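PDB 3CNI: putative ABC type-2 transporter from Thermotoga maritima MSB8, which is probably the membrane-spanning component of an ABC-2 type transporter, represented here by a single domain that binds calcium. Local coordinates for residues 66-69 and 70-74; 91-94 and 95-99. One frame throughout, in Å; residues are numbered along the deposited sequence.

How the interactions relate
Both interactions are local contacts within single helices, and they follow one another along the chain: interaction 1 spans helix 66-72 and its C-terminal end, and interaction 2 lies in the first half of helix 89-107, with strand 76-84 running between the two helices. Their centres are 28 Å apart on opposite sides of the chain's centre, and their nearest atoms remain about 13 Å from each other. Of the two, interaction 2 binds a calcium ion, through Ser99; in interaction 1 the Ser67 side chain lies about 9 Å from another calcium ion and does not bind it. A serine or threonine hydroxyl bonded back to a carbonyl one turn earlier recurs in both.

Interaction 1: 66-69 and 70-74; sequences FSQS and LESGE
Phe66 turns CG anti to its own backbone N (chi1 179°), while Leu70, one turn on, swings CG to the side opposite its carbonyl carbon (chi1 -68°), and these two choices bring ring and methyl together on the inner side of helix 66-72. The helix closes here in a Schellman motif with Gly73 as its C-prime residue. Leu70 CD1 meets Phe66 CE2 at 3.8 Å, approaching the ring obliquely. Ala24 and Ala27 of helix 22-32 also pack on Phe66, and Ala76 of strand 76-84 touches both residues, so the pair joins the helix to the core. Ser67 OG is hydrogen-bonded to Asp19 and to Ala24 N, which ties the first turn of the helix to Asp19 and to the start of helix 22-32.

On the solvent side, the Ser72 hydroxyl folds back over the preceding turn. OG donates to Gln68 O at 3.0 Å, and Ser72 N reaches the same oxygen at 3.0 Å from the opposite face of the carbonyl plane. One acceptor thus holds both backbone and side chain of Ser72. The amide of Ser72 is shared in turn, because it also lies 2.8 Å from Ser69 O, in a bent bond with an N-H...O angle of 132°.

Gly73 has positive phi, a conformation in which a side chain would collide with the carbonyl oxygen of Ser72. The reversal brings Glu74 N back to the helix and adds a weak bond from Gly73 N to Leu70 O. The 6→1 bond of the Schellman motif is made at Ser69 O: Glu74 N donates to it at 3.0 Å, above the carbonyl plane and on the face opposite Ser72 N.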
ATOM      1  N   PHE A  66      13.729 -12.230 -10.443  1.00 55.94           N
ATOM      2  CA  PHE A  66      12.430 -12.084  -9.772  1.00 55.60           C
ATOM      3  C   PHE A  66      11.716 -13.432  -9.576  1.00 55.94           C
ATOM      4  O   PHE A  66      11.198 -13.745  -8.485  1.00 55.63           O
ATOM      5  CB  PHE A  66      11.571 -11.176 -10.634  1.00 55.24           C
ATOM      6  CG  PHE A  66      10.179 -10.924 -10.131  1.00 55.50           C
ATOM      7  CD1 PHE A  66       9.900  -9.790  -9.378  1.00 57.74           C
ATOM      8  CD2 PHE A  66       9.128 -11.724 -10.529  1.00 54.65           C
ATOM      9  CE1 PHE A  66       8.607  -9.475  -9.014  1.00 57.12           C
ATOM     10  CE2 PHE A  66       7.864 -11.457 -10.134  1.00 55.34           C
ATOM     11  CZ  PHE A  66       7.584 -10.336  -9.375  1.00 57.94           C
ATOM     12  N   SER A  67      11.643 -14.160 -10.687  1.00 56.06           N
ATOM     13  CA  SER A  67      10.952 -15.455 -10.785  1.00 56.88           C
ATOM     14  C   SER A  67      11.623 -16.537  -9.877  1.00 58.43           C
ATOM     15  O   SER A  67      10.983 -17.304  -9.156  1.00 59.45           O
ATOM     16  CB  SER A  67      10.953 -15.969 -12.253  1.00 56.43           C
ATOM     17  OG  SER A  67      10.018 -15.262 -13.055  1.00 54.15           O
ATOM     18  N   GLN A  68      12.934 -16.569  -9.962  1.00 58.76           N
ATOM     19  CA  GLN A  68      13.758 -17.443  -9.165  1.00 59.17           C
ATOM     20  C   GLN A  68      13.676 -17.175  -7.656  1.00 58.87           C
ATOM     21  O   GLN A  68      13.690 -18.088  -6.834  1.00 59.01           O
ATOM     22  CB  GLN A  68      15.206 -17.279  -9.609  1.00 59.65           C
ATOM     23  CG  GLN A  68      16.147 -18.295  -9.032  1.00 62.83           C
ATOM     24  CD  GLN A  68      17.558 -18.084  -9.579  1.00 67.80           C
ATOM     25  OE1 GLN A  68      17.874 -16.997 -10.084  1.00 74.21           O
ATOM     26  NE2 GLN A  68      18.397 -19.097  -9.488  1.00 70.83           N
ATOM     27  N   SER A  69      13.623 -15.912  -7.286  1.00 58.31           N
ATOM     28  CA  SER A  69      13.459 -15.589  -5.894  1.00 58.18           C
ATOM     29  C   SER A  69      12.207 -16.268  -5.412  1.00 58.46           C
ATOM     30  O   SER A  69      12.251 -17.041  -4.489  1.00 58.95           O
ATOM     31  CB  SER A  69      13.330 -14.104  -5.712  1.00 58.06           C
ATOM     32  OG  SER A  69      14.545 -13.532  -6.076  1.00 58.36           O
ATOM     33  N   LEU A  70      11.101 -15.983  -6.069  1.00 59.04           N
ATOM     34  CA  LEU A  70       9.804 -16.473  -5.645  1.00 60.41           C
ATOM     35  C   LEU A  70       9.741 -18.006  -5.622  1.00 61.65           C
ATOM     36  O   LEU A  70       9.070 -18.599  -4.771  1.00 63.10           O
ATOM     37  CB  LEU A  70       8.680 -15.886  -6.508  1.00 59.81           C
ATOM     38  CG  LEU A  70       8.440 -14.394  -6.354  1.00 60.73           C
ATOM     39  CD1 LEU A  70       7.287 -13.908  -7.263  1.00 58.69           C
ATOM     40  CD2 LEU A  70       8.176 -13.982  -4.876  1.00 58.87           C
ATOM     41  N   GLU A  71      10.533 -18.643  -6.468  1.00 63.09           N
ATOM     42  CA  GLU A  71      10.539 -20.116  -6.558  1.00 63.92           C
ATOM     43  C   GLU A  71      11.378 -20.693  -5.431  1.00 63.64           C
ATOM     44  O   GLU A  71      11.193 -21.837  -4.996  1.00 63.60           O
ATOM     45  CB  GLU A  71      10.983 -20.607  -7.952  1.00 64.61           C
ATOM     46  CG  GLU A  71      10.024 -20.078  -9.051  1.00 69.16           C
ATOM     47  CD  GLU A  71      10.134 -20.752 -10.435  1.00 74.11           C
ATOM     48  OE1 GLU A  71      10.415 -21.960 -10.539  1.00 73.61           O
ATOM     49  OE2 GLU A  71       9.895 -20.035 -11.436  1.00 81.09           O
ATOM     50  N   SER A  72      12.259 -19.847  -4.933  1.00 63.50           N
ATOM     51  CA  SER A  72      13.157 -20.170  -3.821  1.00 62.96           C
ATOM     52  C   SER A  72      12.538 -19.889  -2.458  1.00 62.60           C
ATOM     53  O   SER A  72      13.063 -20.296  -1.441  1.00 62.99           O
ATOM     54  CB  SER A  72      14.445 -19.346  -3.950  1.00 63.56           C
ATOM     55  OG  SER A  72      15.261 -19.879  -4.988  1.00 63.65           O
ATOM     56  N   GLY A  73      11.418 -19.185  -2.428  1.00 62.38           N
ATOM     57  CA  GLY A  73      10.793 -18.826  -1.151  1.00 61.80           C
ATOM     58  C   GLY A  73      11.428 -17.564  -0.599  1.00 62.11           C
ATOM     59  O   GLY A  73      11.487 -17.321   0.610  1.00 62.04           O
ATOM     60  N   GLU A  74      11.855 -16.730  -1.533  1.00 62.15           N
ATOM     61  CA  GLU A  74      12.486 -15.484  -1.230  1.00 62.22           C
ATOM     62  C   GLU A  74      11.688 -14.304  -1.860  1.00 61.94           C
ATOM     63  O   GLU A  74      11.159 -14.391  -2.968  1.00 61.77           O
ATOM     64  CB  GLU A  74      13.967 -15.549  -1.672  1.00 62.60           C
ATOM     65  CG  GLU A  74      14.950 -16.120  -0.609  1.00 64.81           C
ATOM     66  CD  GLU A  74      16.283 -16.679  -1.225  1.00 71.01           C
ATOM     67  OE1 GLU A  74      16.612 -16.353  -2.411  1.00 74.02           O
ATOM     68  OE2 GLU A  74      17.003 -17.464  -0.535  1.00 72.72           O
TER

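Interaction 2: 91-94 and 95-99; sequences EAVS and TGTIS. With CA (calcium ion), chain B.
The flat groups in this contact are the peptide carbonyls of Glu91 and Val93, each approached on both faces by one residue four positions later. Thr95 OG1 comes to Glu91 O at 2.9 Å from one face and Thr95 N at 3.0 Å from the other, the hydroxyl tilted 30° from the carbonyl plane. Thr97 bonds to Val93 O in the same fashion, through its N at 2.9 Å and through OG1. Both threonines set OG1 beside their own backbone N (chi1 -63° in Thr95), which turns the hydroxyl back along the helix. The Val93 side chain runs alongside that of Thr97, with CG1 3.9 Å from Thr97 OG1. On another side of the helix, Ile98 CD1 rests 3.4 Å from Ser94 O, and Pro57 packs on both residues.

A valine in place of Thr95 would probably leave Glu91 O with the backbone N-H as its one remaining donor in this turn. Phe124 of the second subunit packs on Glu91 and Thr95.

The pattern continues at Ser99, whose OG donates to Thr95 O at 2.8 Å and also binds calcium at 2.6 Å. Four waters and Glu146 also bind the ion, so these hydroxyl-to-carbonyl bonds of helix 89-107 lead into a largely hydrated calcium site.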
ATOM      1  N   GLU A  91       0.644  14.576  -8.405  1.00 68.68           N
ATOM      2  CA  GLU A  91       1.798  13.736  -8.068  1.00 68.71           C
ATOM      3  C   GLU A  91       1.480  12.844  -6.856  1.00 67.08           C
ATOM      4  O   GLU A  91       1.886  11.708  -6.836  1.00 66.37           O
ATOM      5  CB  GLU A  91       3.069  14.597  -7.809  1.00 69.09           C
ATOM      6  CG  GLU A  91       3.733  15.234  -9.089  1.00 73.01           C
ATOM      7  CD  GLU A  91       2.978  16.447  -9.673  1.00 77.72           C
ATOM      8  OE1 GLU A  91       2.530  17.362  -8.919  1.00 81.56           O
ATOM      9  OE2 GLU A  91       2.849  16.498 -10.921  1.00 83.18           O
ATOM     10  N   ALA A  92       0.749  13.411  -5.880  1.00 65.81           N
ATOM     11  CA  ALA A  92       0.261  12.719  -4.669  1.00 65.26           C
ATOM     12  C   ALA A  92      -0.738  11.665  -5.079  1.00 65.15           C
ATOM     13  O   ALA A  92      -0.726  10.543  -4.573  1.00 66.33           O
ATOM     14  CB  ALA A  92      -0.347  13.684  -3.610  1.00 62.95           C
ATOM     15  N   VAL A  93      -1.548  11.986  -6.068  1.00 65.24           N
ATOM     16  CA  VAL A  93      -2.563  11.041  -6.556  1.00 65.17           C
ATOM     17  C   VAL A  93      -1.932   9.865  -7.274  1.00 65.31           C
ATOM     18  O   VAL A  93      -2.335   8.706  -7.066  1.00 65.46           O
ATOM     19  CB  VAL A  93      -3.599  11.733  -7.438  1.00 66.24           C
ATOM     20  CG1 VAL A  93      -4.421  10.713  -8.265  1.00 64.37           C
ATOM     21  CG2 VAL A  93      -4.492  12.629  -6.535  1.00 64.77           C
ATOM     22  N   SER A  94      -0.913  10.146  -8.083  1.00 64.56           N
ATOM     23  CA  SER A  94      -0.118   9.054  -8.721  1.00 63.63           C
ATOM     24  C   SER A  94       0.596   8.184  -7.739  1.00 64.37           C
ATOM     25  O   SER A  94       0.648   6.953  -7.877  1.00 64.69           O
ATOM     26  CB  SER A  94       0.959   9.588  -9.677  1.00 64.00           C
ATOM     27  OG  SER A  94       0.389  10.211 -10.818  1.00 57.76           O
ATOM     28  N   THR A  95       1.235   8.820  -6.777  1.00 65.27           N
ATOM     29  CA  THR A  95       1.950   8.072  -5.745  1.00 66.44           C
ATOM     30  C   THR A  95       1.074   7.099  -4.995  1.00 66.16           C
ATOM     31  O   THR A  95       1.368   5.924  -4.913  1.00 67.73           O
ATOM     32  CB  THR A  95       2.596   9.010  -4.739  1.00 67.06           C
ATOM     33  OG1 THR A  95       3.566   9.799  -5.429  1.00 70.78           O
ATOM     34  CG2 THR A  95       3.381   8.239  -3.748  1.00 70.41           C
ATOM     35  N   GLY A  96      -0.011   7.608  -4.437  1.00 65.94           N
ATOM     36  CA  GLY A  96      -0.995   6.791  -3.737  1.00 65.35           C
ATOM     37  C   GLY A  96      -1.640   5.742  -4.614  1.00 65.93           C
ATOM     38  O   GLY A  96      -1.848   4.614  -4.204  1.00 66.72           O
ATOM     39  N   THR A  97      -1.987   6.115  -5.827  1.00 65.56           N
ATOM     40  CA  THR A  97      -2.651   5.168  -6.765  1.00 65.59           C
ATOM     41  C   THR A  97      -1.769   4.029  -7.174  1.00 64.29           C
ATOM     42  O   THR A  97      -2.204   2.921  -7.183  1.00 66.09           O
ATOM     43  CB  THR A  97      -3.190   5.868  -8.050  1.00 65.17           C
ATOM     44  OG1 THR A  97      -4.037   6.920  -7.654  1.00 68.03           O
ATOM     45  CG2 THR A  97      -4.031   4.968  -8.841  1.00 63.40           C
ATOM     46  N   ILE A  98      -0.528   4.308  -7.517  1.00 64.39           N
ATOM     47  CA  ILE A  98       0.438   3.257  -7.946  1.00 63.36           C
ATOM     48  C   ILE A  98       0.802   2.360  -6.752  1.00 63.56           C
ATOM     49  O   ILE A  98       0.948   1.135  -6.868  1.00 63.05           O
ATOM     50  CB  ILE A  98       1.662   3.890  -8.704  1.00 63.02           C
ATOM     51  CG1 ILE A  98       1.161   4.351 -10.080  1.00 63.57           C
ATOM     52  CG2 ILE A  98       2.835   2.985  -8.850  1.00 59.36           C
ATOM     53  CD1 ILE A  98       1.959   5.501 -10.685  1.00 61.76           C
ATOM     54  N   SER A  99       0.863   2.953  -5.579  1.00 63.55           N
ATOM     55  CA  SER A  99       1.159   2.165  -4.394  1.00 63.85           C
ATOM     56  C   SER A  99       0.071   1.139  -4.148  1.00 64.17           C
ATOM     57  O   SER A  99       0.297   0.027  -3.770  1.00 65.58           O
ATOM     58  CB  SER A  99       1.214   3.031  -3.152  1.00 62.74           C
ATOM     59  OG  SER A  99       2.285   3.876  -3.255  1.00 63.76           O
TER
HETATM   60 CA    CA B 201       3.759   4.596  -1.294  1.00 62.58          CA
HETATM   61  O   HOH W   1       4.084   2.293  -1.687  1.00 60.01           O
HETATM   62  O   HOH W   2       5.622   5.483  -2.725  1.00 43.77           O
HETATM   63  O   HOH W   3       2.772   3.956   0.774  1.00 57.89           O
HETATM   64  O   HOH W   4       1.675   5.634  -1.208  1.00 46.81           O